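Local atomic coordinates of DegQ (Legionella pneumophila, PDB entry 4YO1), a protein that probably acts as a periplasmic serine endopeptidase of the HtrA (S1C) family, here in a construct with the protease and first PDZ domains. Residues N91-R96 against E121-V126; G140-L145 against P235-K240; G148-A153 against A169-V174; G296-D301 against I334-K339. The protein carries 1 engineered substitution. One frame throughout, in Å; residues are numbered along the deposited sequence.

Contact 1 of 4, residues N91-R96 against E121-V126; sequences NDHVIR and ETDLAV. With CD (cadmium ion), chain D.
Asp123 extends its carboxylate into the turn 91-96, where two successive backbone amides meet the same oxygen. The N-H of His93 approaches Asp123 OD1 on its syn side, with 3.0 Å between His93 N and OD1. Asp92 N adds a weak, bent bond to that oxygen, and a second weak one to the carbonyl O of Asp123. Placing CG anti to the backbone N (chi1 -171°) is what brings the Asp123 carboxylate over to these amides.

Side-chain polar contacts gather round the other oxygen. His93 ND1 lies 3.3 Å from Asp123 OD2, but the ring and carboxylate planes are 72° apart and the angle is too poor for a hydrogen bond. The Asn91 amide crosses Asp123 at about a right angle, with ND2 nearest OD2, again without hydrogen-bond geometry.

Charged groups flank Asp123. Arg96 NH2 forms a salt bridge with Asp92 OD2 at 3.1 Å, coming from above the carboxylate plane, while its guanidinium edge stays 4.2 Å (NH2 to OD1) from Asp123. Further out, Glu121 OE2 binds a cadmium ion at 2.3 Å.

The apolar part is small: Ile95 CD1 rests 3.7 Å from Ala125 CB, and both side chains also pack on Leu115 of strand 110-119.

His93 and Asp123 are the predicted histidine and aspartate of the charge relay, whose predicted third member is replaced here by the engineered Ala202, next to Asn91. The backbone amides of Asp92 and His93 probably hold the Asp123 carboxylate in place, while no hydrogen bond from His93 ND1 to it is made in this model.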
loop_
_atom_site.group_PDB
_atom_site.type_symbol
_atom_site.label_atom_id
_atom_site.label_comp_id
_atom_site.label_asym_id
_atom_site.label_seq_id
_atom_site.Cartn_x
_atom_site.Cartn_y
_atom_site.Cartn_z
ATOM N N ASN A 91 5.841 -15.345 -16.392
ATOM C CA ASN A 91 7.053 -14.577 -16.635
ATOM C C ASN A 91 8.142 -15.417 -17.281
ATOM O O ASN A 91 8.168 -16.640 -17.130
ATOM C CB ASN A 91 7.554 -13.903 -15.358
ATOM C CG ASN A 91 7.164 -12.436 -15.285
ATOM O OD1 ASN A 91 6.202 -12.003 -15.925
ATOM N ND2 ASN A 91 7.917 -11.661 -14.508
ATOM N N ASP A 92 9.035 -14.753 -18.008
ATOM C CA ASP A 92 10.046 -15.453 -18.791
ATOM C C ASP A 92 11.176 -15.972 -17.925
ATOM O O ASP A 92 11.719 -17.047 -18.174
ATOM C CB ASP A 92 10.619 -14.546 -19.879
ATOM C CG ASP A 92 11.396 -15.319 -20.925
ATOM O OD1 ASP A 92 11.131 -16.532 -21.071
ATOM O OD2 ASP A 92 12.268 -14.719 -21.596
ATOM N N HIS A 93 11.532 -15.202 -16.905
ATOM C CA HIS A 93 12.666 -15.556 -16.065
ATOM C C HIS A 93 12.330 -16.663 -15.078
ATOM O O HIS A 93 13.223 -17.232 -14.466
ATOM C CB HIS A 93 13.216 -14.334 -15.326
ATOM C CG HIS A 93 12.334 -13.849 -14.225
ATOM N ND1 HIS A 93 10.958 -13.833 -14.328
ATOM C CD2 HIS A 93 12.624 -13.377 -12.990
ATOM C CE1 HIS A 93 10.441 -13.364 -13.206
ATOM N NE2 HIS A 93 11.434 -13.078 -12.378
ATOM N N VAL A 94 11.051 -16.974 -14.922
ATOM C CA VAL A 94 10.663 -18.045 -14.014
ATOM C C VAL A 94 11.016 -19.391 -14.622
ATOM O O VAL A 94 11.452 -20.310 -13.929
ATOM C CB VAL A 94 9.158 -18.035 -13.714
ATOM C CG1 VAL A 94 8.854 -18.970 -12.560
ATOM C CG2 VAL A 94 8.684 -16.628 -13.397
ATOM N N ILE A 95 10.830 -19.499 -15.930
ATOM C CA ILE A 95 11.059 -20.750 -16.635
ATOM C C ILE A 95 12.424 -20.737 -17.298
ATOM O O ILE A 95 12.637 -21.402 -18.303
ATOM C CB ILE A 95 9.958 -21.013 -17.682
ATOM C CG1 ILE A 95 9.748 -19.775 -18.560
ATOM C CG2 ILE A 95 8.654 -21.384 -16.990
ATOM C CD1 ILE A 95 10.407 -19.852 -19.919
ATOM N N ARG A 96 13.352 -19.979 -16.725
ATOM C CA ARG A 96 14.709 -19.926 -17.257
ATOM C C ARG A 96 15.523 -21.139 -16.800
ATOM O O ARG A 96 15.483 -21.526 -15.625
ATOM C CB ARG A 96 15.398 -18.615 -16.875
ATOM C CG ARG A 96 16.445 -18.178 -17.877
ATOM C CD ARG A 96 16.758 -16.704 -17.743
ATOM N NE ARG A 96 15.559 -15.876 -17.853
ATOM C CZ ARG A 96 14.961 -15.560 -18.999
ATOM N NH1 ARG A 96 15.436 -16.012 -20.154
ATOM N NH2 ARG A 96 13.882 -14.793 -18.987
ATOM N N GLU A 121 12.439 -9.245 -23.583
ATOM C CA GLU A 121 12.214 -7.815 -23.382
ATOM C C GLU A 121 10.942 -7.471 -22.586
ATOM O O GLU A 121 10.949 -6.532 -21.800
ATOM C CB GLU A 121 12.250 -7.070 -24.723
ATOM C CG GLU A 121 12.194 -7.978 -25.955
ATOM C CD GLU A 121 13.527 -8.654 -26.293
ATOM O OE1 GLU A 121 14.492 -7.956 -26.682
ATOM O OE2 GLU A 121 13.598 -9.899 -26.187
ATOM N N THR A 122 9.862 -8.221 -22.775
ATOM C CA THR A 122 8.656 -8.016 -21.969
ATOM C C THR A 122 8.626 -8.943 -20.750
ATOM O O THR A 122 7.689 -8.892 -19.949
ATOM C CB THR A 122 7.359 -8.246 -22.784
ATOM O OG1 THR A 122 7.274 -9.624 -23.167
ATOM C CG2 THR A 122 7.331 -7.374 -24.019
ATOM N N ASP A 123 9.653 -9.783 -20.620
ATOM C CA ASP A 123 9.699 -10.835 -19.604
ATOM C C ASP A 123 8.444 -11.692 -19.626
ATOM O O ASP A 123 7.788 -11.883 -18.606
ATOM C CB ASP A 123 9.926 -10.263 -18.202
ATOM C CG ASP A 123 10.194 -11.353 -17.164
ATOM O OD1 ASP A 123 10.637 -12.457 -17.555
ATOM O OD2 ASP A 123 9.953 -11.116 -15.960
ATOM N N LEU A 124 8.111 -12.212 -20.796
ATOM C CA LEU A 124 6.927 -13.037 -20.920
ATOM C C LEU A 124 7.277 -14.358 -21.580
ATOM O O LEU A 124 8.208 -14.435 -22.381
ATOM C CB LEU A 124 5.839 -12.311 -21.723
ATOM C CG LEU A 124 5.196 -11.082 -21.073
ATOM C CD1 LEU A 124 4.288 -10.338 -22.055
ATOM C CD2 LEU A 124 4.424 -11.478 -19.819
ATOM N N ALA A 125 6.529 -15.395 -21.230
ATOM C CA ALA A 125 6.731 -16.703 -21.819
ATOM C C ALA A 125 5.402 -17.438 -21.936
ATOM O O ALA A 125 4.476 -17.184 -21.159
ATOM C CB ALA A 125 7.719 -17.500 -20.996
ATOM N N VAL A 126 5.312 -18.337 -22.915
ATOM C CA VAL A 126 4.065 -19.036 -23.193
ATOM C C VAL A 126 4.234 -20.535 -23.001
ATOM O O VAL A 126 5.214 -21.120 -23.466
ATOM C CB VAL A 126 3.596 -18.800 -24.639
ATOM C CG1 VAL A 126 2.218 -19.410 -24.844
ATOM C CG2 VAL A 126 3.581 -17.316 -24.966
HETATM CD CD CD D . 13.916 -10.672 -28.376
#

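Contact 2 of 4, residues G140-L145 against P235-K240. With CD (cadmium ion), chain C.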
loop_
_atom_site.group_PDB
_atom_site.type_symbol
_atom_site.label_atom_id
_atom_site.label_comp_id
_atom_site.label_asym_id
_atom_site.label_seq_id
_atom_site.Cartn_x
_atom_site.Cartn_y
_atom_site.Cartn_z
ATOM N N GLY A 140 -9.856 -7.807 -20.492
ATOM C CA GLY A 140 -10.194 -6.470 -20.937
ATOM C C GLY A 140 -9.277 -5.826 -21.965
ATOM O O GLY A 140 -8.472 -6.485 -22.617
ATOM N N ASP A 141 -9.418 -4.516 -22.123
ATOM C CA ASP A 141 -8.563 -3.768 -23.033
ATOM C C ASP A 141 -7.683 -2.811 -22.244
ATOM O O ASP A 141 -8.174 -1.976 -21.483
ATOM C CB ASP A 141 -9.403 -2.991 -24.052
ATOM C CG ASP A 141 -8.561 -2.372 -25.165
ATOM O OD1 ASP A 141 -7.324 -2.263 -25.011
ATOM O OD2 ASP A 141 -9.139 -1.986 -26.204
ATOM N N SER A 142 -6.377 -2.928 -22.444
ATOM C CA SER A 142 -5.431 -2.055 -21.770
ATOM C C SER A 142 -5.446 -0.637 -22.354
ATOM O O SER A 142 -4.831 0.281 -21.807
ATOM C CB SER A 142 -4.033 -2.656 -21.835
ATOM O OG SER A 142 -3.750 -3.129 -23.136
ATOM N N ASP A 143 -6.161 -0.455 -23.460
ATOM C CA ASP A 143 -6.285 0.872 -24.046
ATOM C C ASP A 143 -7.229 1.741 -23.224
ATOM O O ASP A 143 -7.059 2.956 -23.144
ATOM C CB ASP A 143 -6.748 0.786 -25.500
ATOM C CG ASP A 143 -5.735 0.095 -26.381
ATOM O OD1 ASP A 143 -4.648 -0.237 -25.855
ATOM O OD2 ASP A 143 -6.008 -0.102 -27.590
ATOM N N LYS A 144 -8.220 1.109 -22.607
ATOM C CA LYS A 144 -9.185 1.829 -21.786
ATOM C C LYS A 144 -8.579 2.212 -20.443
ATOM O O LYS A 144 -9.149 3.007 -19.703
ATOM C CB LYS A 144 -10.455 0.995 -21.586
ATOM C CG LYS A 144 -11.463 1.106 -22.728
ATOM C CD LYS A 144 -12.017 -0.259 -23.142
ATOM C CE LYS A 144 -12.764 -0.981 -22.009
ATOM N NZ LYS A 144 -14.136 -0.428 -21.746
ATOM N N LEU A 145 -7.414 1.642 -20.146
ATOM C CA LEU A 145 -6.719 1.867 -18.881
ATOM C C LEU A 145 -6.224 3.303 -18.715
ATOM O O LEU A 145 -5.589 3.875 -19.601
ATOM C CB LEU A 145 -5.518 0.934 -18.759
ATOM C CG LEU A 145 -5.514 -0.167 -17.704
ATOM C CD1 LEU A 145 -4.085 -0.612 -17.476
ATOM C CD2 LEU A 145 -6.133 0.299 -16.407
ATOM N N PRO A 235 0.825 -4.477 -20.330
ATOM C CA PRO A 235 -0.560 -4.288 -20.778
ATOM C C PRO A 235 -0.993 -5.484 -21.603
ATOM O O PRO A 235 -0.282 -5.854 -22.535
ATOM C CB PRO A 235 -0.469 -3.058 -21.672
ATOM C CG PRO A 235 0.747 -2.352 -21.224
ATOM C CD PRO A 235 1.708 -3.413 -20.829
ATOM N N ILE A 236 -2.124 -6.087 -21.254
ATOM C CA ILE A 236 -2.544 -7.351 -21.851
ATOM C C ILE A 236 -2.673 -7.306 -23.379
ATOM O O ILE A 236 -2.590 -8.337 -24.042
ATOM C CB ILE A 236 -3.856 -7.874 -21.214
ATOM C CG1 ILE A 236 -4.155 -9.310 -21.664
ATOM C CG2 ILE A 236 -5.004 -6.947 -21.505
ATOM C CD1 ILE A 236 -3.166 -10.343 -21.126
ATOM N N ASN A 237 -2.863 -6.123 -23.949
ATOM C CA ASN A 237 -2.882 -6.026 -25.399
ATOM C C ASN A 237 -1.530 -6.447 -25.931
ATOM O O ASN A 237 -1.426 -7.363 -26.737
ATOM C CB ASN A 237 -3.223 -4.610 -25.857
ATOM C CG ASN A 237 -4.691 -4.289 -25.699
ATOM O OD1 ASN A 237 -5.526 -5.188 -25.615
ATOM N ND2 ASN A 237 -5.014 -3.007 -25.659
ATOM N N MET A 238 -0.494 -5.780 -25.449
ATOM C CA MET A 238 0.881 -6.109 -25.787
ATOM C C MET A 238 1.201 -7.558 -25.456
ATOM O O MET A 238 1.871 -8.245 -26.222
ATOM C CB MET A 238 1.810 -5.192 -25.004
ATOM C CG MET A 238 3.284 -5.364 -25.264
ATOM S SD MET A 238 4.153 -3.886 -24.710
ATOM C CE MET A 238 5.749 -4.148 -25.483
ATOM N N ALA A 239 0.719 -8.020 -24.309
ATOM C CA ALA A 239 0.966 -9.392 -23.885
ATOM C C ALA A 239 0.399 -10.381 -24.892
ATOM O O ALA A 239 1.076 -11.331 -25.290
ATOM C CB ALA A 239 0.377 -9.634 -22.523
ATOM N N LYS A 240 -0.841 -10.150 -25.311
ATOM C CA LYS A 240 -1.485 -11.043 -26.260
ATOM C C LYS A 240 -0.808 -10.979 -27.620
ATOM O O LYS A 240 -0.678 -11.996 -28.296
ATOM C CB LYS A 240 -2.984 -10.760 -26.357
ATOM C CG LYS A 240 -3.781 -11.439 -25.250
ATOM C CD LYS A 240 -5.287 -11.350 -25.456
ATOM C CE LYS A 240 -5.746 -9.901 -25.501
ATOM N NZ LYS A 240 -7.227 -9.746 -25.541
HETATM CD CD CD C . -4.439 -0.696 -29.411
#
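Asn237, in the first turn of helix 236-249, points its side chain at the loop 140-145 and meets it at CB, CG and ND2. Its CB lies 3.1 Å from Ser142 OG, and the backbone N of Asn237 donates to that same hydroxyl oxygen at 3.2 Å. Further out, CG passes beside Ser142 OG, and the ND2 side of the amide is turned to the two aspartates. At the tip, ND2 donates to Asp141 OD1 in a nearly straight bond (165°), modelled short, that arrives on the syn side, 30° out of the carboxylate plane. A weak bond from ND2 also reaches Asp143 OD1 at 2.8 Å.

Asp141 OD1 has a second donor, Asp143 N at 2.7 Å, which arrives from the opposite face of the carboxylate plane to ND2. Apolar contact is slight, chiefly Ser142 CB against Pro235 CB at 3.6 Å. The other oxygen of Asp143, OD2, binds a cadmium ion at 2.5 Å, a site completed by Gln288 from the part of the chain that forms the PDZ domain.

The bond from Asp143 N to Asp141 OD1 makes an Asx turn, set within a type I beta turn from Asp141 to Lys144 and docked by Asn237 onto the start of the helix that follows the last strand of the protease domain's second barrel.

Contact 3 of 4, residues G148-A153 against A169-V174; sequences GDYVVA and ATFGIV
The carbonyl oxygen of Thr170 accepts from Ala153 N at 2.9 Å, and the CA-H of Val152 closes on the same oxygen. Thr170 N returns a bond to Ala153 O, completing one hydrogen-bonded pair. The next such pair is Val151 with Gly172, where Gly172 N donates to Val151 O at 2.9 Å and the bond in the other direction is weak. Beyond it, Val174 N donates to Asp149 O at 3.0 Å and Gly148 N to Val174 O at 3.1 Å, so the ladder continues back before the start of the strand at Tyr150.

Val152 and Phe171 form the intervening non-hydrogen-bonded pair, both on one face. With CG anti to the backbone N (chi1 -178°), the Phe171 side chain leans out from the strand at a slant, so that its CZ and CE1 come against Tyr150, and Val152 CG2 meets the ring edge in plane, 3.6 Å from Phe171 CD1. The Tyr150 and Phe171 rings are nearly parallel (22°) but slid apart until they barely overlap, centroids 5.5 Å from each other, and touch through Phe171 CZ on Tyr150 CD1. Tyr150 CD1 also packs against Ile173 CG2. Val151 points to the other face, where its CG2 lies 4.0 Å from Val174 CG2, and packs on Leu206 and Ile214 within the barrel.

Tyr150 makes an edge-to-face pair with Phe171 of the second subunit, and Phe171 does the same with Tyr150 of the third. The arrangement is an antiparallel strand pair in the second six-stranded barrel of a chymotrypsin-like protease, with Tyr150 and Phe171 built into the trimer interface as in other HtrA proteins.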
loop_
_atom_site.group_PDB
_atom_site.type_symbol
_atom_site.label_atom_id
_atom_site.label_comp_id
_atom_site.label_asym_id
_atom_site.label_seq_id
_atom_site.Cartn_x
_atom_site.Cartn_y
_atom_site.Cartn_z
ATOM N N GLY A 148 -5.194 6.026 -12.069
ATOM C CA GLY A 148 -6.301 6.266 -11.162
ATOM C C GLY A 148 -7.263 5.099 -11.088
ATOM O O GLY A 148 -7.996 4.946 -10.116
ATOM N N ASP A 149 -7.278 4.284 -12.135
ATOM C CA ASP A 149 -8.081 3.076 -12.159
ATOM C C ASP A 149 -7.611 2.158 -11.048
ATOM O O ASP A 149 -6.414 1.993 -10.856
ATOM C CB ASP A 149 -7.926 2.359 -13.503
ATOM C CG ASP A 149 -8.666 3.050 -14.629
ATOM O OD1 ASP A 149 -9.721 3.664 -14.375
ATOM O OD2 ASP A 149 -8.201 2.969 -15.780
ATOM N N TYR A 150 -8.549 1.570 -10.310
ATOM C CA TYR A 150 -8.197 0.608 -9.277
ATOM C C TYR A 150 -7.703 -0.653 -9.945
ATOM O O TYR A 150 -7.943 -0.882 -11.119
ATOM C CB TYR A 150 -9.391 0.299 -8.368
ATOM C CG TYR A 150 -9.912 1.510 -7.639
ATOM C CD1 TYR A 150 -9.160 2.118 -6.649
ATOM C CD2 TYR A 150 -11.150 2.050 -7.950
ATOM C CE1 TYR A 150 -9.632 3.236 -5.994
ATOM C CE2 TYR A 150 -11.627 3.151 -7.304
ATOM C CZ TYR A 150 -10.873 3.745 -6.330
ATOM O OH TYR A 150 -11.365 4.854 -5.682
ATOM N N VAL A 151 -7.027 -1.492 -9.181
ATOM C CA VAL A 151 -6.251 -2.566 -9.773
ATOM C C VAL A 151 -5.874 -3.609 -8.724
ATOM O O VAL A 151 -5.563 -3.257 -7.586
ATOM C CB VAL A 151 -5.007 -1.960 -10.455
ATOM C CG1 VAL A 151 -3.716 -2.408 -9.789
ATOM C CG2 VAL A 151 -5.040 -2.234 -11.939
ATOM N N VAL A 152 -5.943 -4.886 -9.099
ATOM C CA VAL A 152 -5.591 -5.963 -8.183
ATOM C C VAL A 152 -4.631 -6.976 -8.798
ATOM O O VAL A 152 -4.879 -7.514 -9.875
ATOM C CB VAL A 152 -6.840 -6.673 -7.639
ATOM C CG1 VAL A 152 -6.501 -8.095 -7.149
ATOM C CG2 VAL A 152 -7.467 -5.852 -6.519
ATOM N N ALA A 153 -3.535 -7.229 -8.092
ATOM C CA ALA A 153 -2.516 -8.158 -8.554
ATOM C C ALA A 153 -2.699 -9.522 -7.912
ATOM O O ALA A 153 -2.427 -9.700 -6.733
ATOM C CB ALA A 153 -1.142 -7.614 -8.232
ATOM N N ALA A 169 -3.897 -11.794 -3.424
ATOM C CA ALA A 169 -4.286 -10.580 -4.138
ATOM C C ALA A 169 -4.003 -9.297 -3.363
ATOM O O ALA A 169 -4.320 -9.179 -2.183
ATOM C CB ALA A 169 -5.744 -10.639 -4.509
ATOM N N THR A 170 -3.419 -8.325 -4.051
ATOM C CA THR A 170 -3.105 -7.026 -3.461
ATOM C C THR A 170 -3.738 -5.906 -4.276
ATOM O O THR A 170 -3.867 -6.011 -5.497
ATOM C CB THR A 170 -1.614 -6.791 -3.439
ATOM O OG1 THR A 170 -1.167 -6.554 -4.779
ATOM C CG2 THR A 170 -0.909 -8.011 -2.866
ATOM N N PHE A 171 -4.111 -4.835 -3.589
ATOM C CA PHE A 171 -4.921 -3.783 -4.165
ATOM C C PHE A 171 -4.079 -2.535 -4.330
ATOM O O PHE A 171 -3.171 -2.281 -3.545
ATOM C CB PHE A 171 -6.095 -3.498 -3.230
ATOM C CG PHE A 171 -7.052 -2.446 -3.731
ATOM C CD1 PHE A 171 -7.779 -2.632 -4.898
ATOM C CD2 PHE A 171 -7.247 -1.289 -3.015
ATOM C CE1 PHE A 171 -8.660 -1.678 -5.334
ATOM C CE2 PHE A 171 -8.128 -0.325 -3.448
ATOM C CZ PHE A 171 -8.838 -0.519 -4.603
ATOM N N GLY A 172 -4.385 -1.759 -5.357
ATOM C CA GLY A 172 -3.728 -0.493 -5.599
ATOM C C GLY A 172 -4.360 0.163 -6.801
ATOM O O GLY A 172 -5.426 -0.263 -7.254
ATOM N N ILE A 173 -3.710 1.197 -7.324
ATOM C CA ILE A 173 -4.159 1.816 -8.563
ATOM C C ILE A 173 -3.056 1.812 -9.605
ATOM O O ILE A 173 -1.914 1.431 -9.315
ATOM C CB ILE A 173 -4.601 3.267 -8.339
ATOM C CG1 ILE A 173 -3.425 4.120 -7.862
ATOM C CG2 ILE A 173 -5.766 3.327 -7.354
ATOM C CD1 ILE A 173 -3.764 5.582 -7.733
ATOM N N VAL A 174 -3.399 2.248 -10.814
ATOM C CA VAL A 174 -2.409 2.470 -11.862
ATOM C C VAL A 174 -1.717 3.806 -11.610
ATOM O O VAL A 174 -2.385 4.840 -11.475
ATOM C CB VAL A 174 -3.063 2.467 -13.241
ATOM C CG1 VAL A 174 -2.090 2.943 -14.289
ATOM C CG2 VAL A 174 -3.580 1.070 -13.573
#

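Contact 4 of 4, residues G296-D301 against I334-K339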
loop_
_atom_site.group_PDB
_atom_site.type_symbol
_atom_site.label_atom_id
_atom_site.label_comp_id
_atom_site.label_asym_id
_atom_site.label_seq_id
_atom_site.Cartn_x
_atom_site.Cartn_y
_atom_site.Cartn_z
ATOM N N GLY A 296 4.571 4.349 -43.489
ATOM C CA GLY A 296 3.842 3.664 -44.539
ATOM C C GLY A 296 4.027 2.156 -44.611
ATOM O O GLY A 296 3.568 1.512 -45.554
ATOM N N LEU A 297 4.690 1.571 -43.623
ATOM C CA LEU A 297 4.972 0.143 -43.695
ATOM C C LEU A 297 3.825 -0.712 -43.170
ATOM O O LEU A 297 3.439 -0.607 -42.007
ATOM C CB LEU A 297 6.271 -0.193 -42.965
ATOM C CG LEU A 297 6.939 -1.485 -43.443
ATOM C CD1 LEU A 297 8.448 -1.397 -43.315
ATOM C CD2 LEU A 297 6.417 -2.682 -42.672
ATOM N N LYS A 298 3.298 -1.576 -44.029
ATOM C CA LYS A 298 2.196 -2.447 -43.646
ATOM C C LYS A 298 2.690 -3.850 -43.320
ATOM O O LYS A 298 3.765 -4.248 -43.752
ATOM C CB LYS A 298 1.148 -2.496 -44.764
ATOM C CG LYS A 298 0.489 -1.146 -45.037
ATOM C CD LYS A 298 -0.773 -1.271 -45.885
ATOM C CE LYS A 298 -1.419 0.098 -46.078
ATOM N NZ LYS A 298 -2.667 0.063 -46.903
ATOM N N SER A 299 1.904 -4.586 -42.543
ATOM C CA SER A 299 2.180 -5.987 -42.268
ATOM C C SER A 299 2.099 -6.785 -43.553
ATOM O O SER A 299 1.332 -6.435 -44.461
ATOM C CB SER A 299 1.167 -6.551 -41.272
ATOM O OG SER A 299 1.153 -5.802 -40.069
ATOM N N GLY A 300 2.880 -7.862 -43.627
ATOM C CA GLY A 300 2.892 -8.703 -44.807
ATOM C C GLY A 300 3.910 -8.222 -45.825
ATOM O O GLY A 300 4.129 -8.875 -46.850
ATOM N N ASP A 301 4.527 -7.074 -45.557
ATOM C CA ASP A 301 5.628 -6.603 -46.386
ATOM C C ASP A 301 6.911 -7.394 -46.125
ATOM O O ASP A 301 6.983 -8.212 -45.202
ATOM C CB ASP A 301 5.871 -5.111 -46.171
ATOM C CG ASP A 301 4.722 -4.260 -46.670
ATOM O OD1 ASP A 301 3.760 -4.832 -47.229
ATOM O OD2 ASP A 301 4.782 -3.018 -46.508
ATOM N N ILE A 334 11.378 -2.307 -49.392
ATOM C CA ILE A 334 10.413 -3.327 -49.025
ATOM C C ILE A 334 9.874 -3.940 -50.302
ATOM O O ILE A 334 10.220 -3.511 -51.400
ATOM C CB ILE A 334 9.231 -2.746 -48.237
ATOM C CG1 ILE A 334 8.324 -1.934 -49.166
ATOM C CG2 ILE A 334 9.729 -1.898 -47.077
ATOM C CD1 ILE A 334 7.142 -1.310 -48.477
ATOM N N LEU A 335 9.025 -4.945 -50.158
ATOM C CA LEU A 335 8.455 -5.603 -51.313
ATOM C C LEU A 335 7.049 -6.071 -50.976
ATOM O O LEU A 335 6.846 -7.161 -50.444
ATOM C CB LEU A 335 9.344 -6.764 -51.753
ATOM C CG LEU A 335 9.446 -7.000 -53.261
ATOM C CD1 LEU A 335 10.532 -7.996 -53.582
ATOM C CD2 LEU A 335 8.135 -7.498 -53.796
ATOM N N ARG A 336 6.082 -5.219 -51.295
ATOM C CA ARG A 336 4.674 -5.472 -51.023
ATOM C C ARG A 336 3.963 -5.900 -52.298
ATOM O O ARG A 336 3.881 -5.123 -53.245
ATOM C CB ARG A 336 4.027 -4.199 -50.480
ATOM C CG ARG A 336 2.543 -4.307 -50.193
ATOM C CD ARG A 336 2.005 -2.989 -49.651
ATOM N NE ARG A 336 2.753 -2.531 -48.482
ATOM C CZ ARG A 336 3.128 -1.271 -48.275
ATOM N NH1 ARG A 336 2.822 -0.333 -49.161
ATOM N NH2 ARG A 336 3.807 -0.947 -47.182
ATOM N N ASP A 337 3.456 -7.131 -52.310
ATOM C CA ASP A 337 2.751 -7.701 -53.458
ATOM C C ASP A 337 3.503 -7.480 -54.769
ATOM O O ASP A 337 3.046 -6.741 -55.640
ATOM C CB ASP A 337 1.331 -7.143 -53.548
ATOM C CG ASP A 337 0.457 -7.920 -54.511
ATOM O OD1 ASP A 337 0.037 -9.037 -54.137
ATOM O OD2 ASP A 337 0.197 -7.420 -55.632
ATOM N N ASN A 338 4.708 -8.026 -54.842
ATOM C CA ASN A 338 5.537 -8.005 -56.038
ATOM C C ASN A 338 6.081 -6.664 -56.475
ATOM O O ASN A 338 6.783 -6.583 -57.472
ATOM C CB ASN A 338 4.750 -8.569 -57.216
ATOM C CG ASN A 338 3.902 -7.509 -57.899
ATOM O OD1 ASN A 338 3.637 -6.451 -57.324
ATOM N ND2 ASN A 338 3.479 -7.781 -59.128
ATOM N N LYS A 339 5.783 -5.605 -55.748
ATOM C CA LYS A 339 6.265 -4.314 -56.187
ATOM C C LYS A 339 7.223 -3.764 -55.187
ATOM O O LYS A 339 6.908 -3.677 -54.008
ATOM C CB LYS A 339 5.103 -3.344 -56.371
ATOM C CG LYS A 339 3.981 -3.869 -57.246
ATOM C CD LYS A 339 3.173 -2.715 -57.814
ATOM C CE LYS A 339 2.939 -1.647 -56.758
ATOM N NZ LYS A 339 2.392 -0.390 -57.335
#
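Arg336 and Asp301 bury the most surface here and are joined by a salt bridge. The carboxylate takes up the NE and NH2 edge of the guanidinium: NE donates to Asp301 OD1 at 2.8 Å (153°), in the guanidinium plane and on the syn side of the oxygen, while NH2 is modelled too close to OD2 for that distance to be relied on. The two planes are 37° apart, so the groups are twisted rather than coplanar. A bend at chi3 (-54°) turns the otherwise extended arginine back toward the loop. NH2 makes a further bond to Gly296 O at 3.0 Å, tilted from the guanidinium plane, and Lys298 CG covers one face, offset toward the rim.

Asp301 OD2 is also met by its own loop: Lys298 N donates at 3.2 Å from above the carboxylate plane. Ile334, the third residue, brings its CD1 to 3.5 Å from Asp301 OD2 and its CG2 to 4.0 Å from Leu297 CD1, beside Leu341 and Leu343 of the neighbouring strand.

Arg336 thus ties the Schellman end of helix 291-294, through Gly296 O, and the type II turn before strand 302-306, through Asp301, to strand 329-336 of the PDZ domain. The arginine probably offsets the charge of the buried aspartate and favours its ionised form.

How the contacts relate
Contacts 1, 2 and 3 belong to the protease part and contact 4 to the PDZ domain, its centre about 42 Å from that of contact 3. Contact 1 holds the predicted histidine and aspartate of the active site; helix 236-249 links it to contact 2, with Thr122 CG2 3.9 Å from Met238 CE. Contact 2 in turn touches contact 3, Leu145 CD2 lying 3.9 Å from Val174 CG2, while contacts 1 and 3 stay about 12 Å apart at their nearest atoms. Contact 4 touches none of the others, lying about 13 Å from contact 2 by nearest atoms. The cadmium ion shared by Asp143 and Gln288 nevertheless joins contact 2 to the PDZ side.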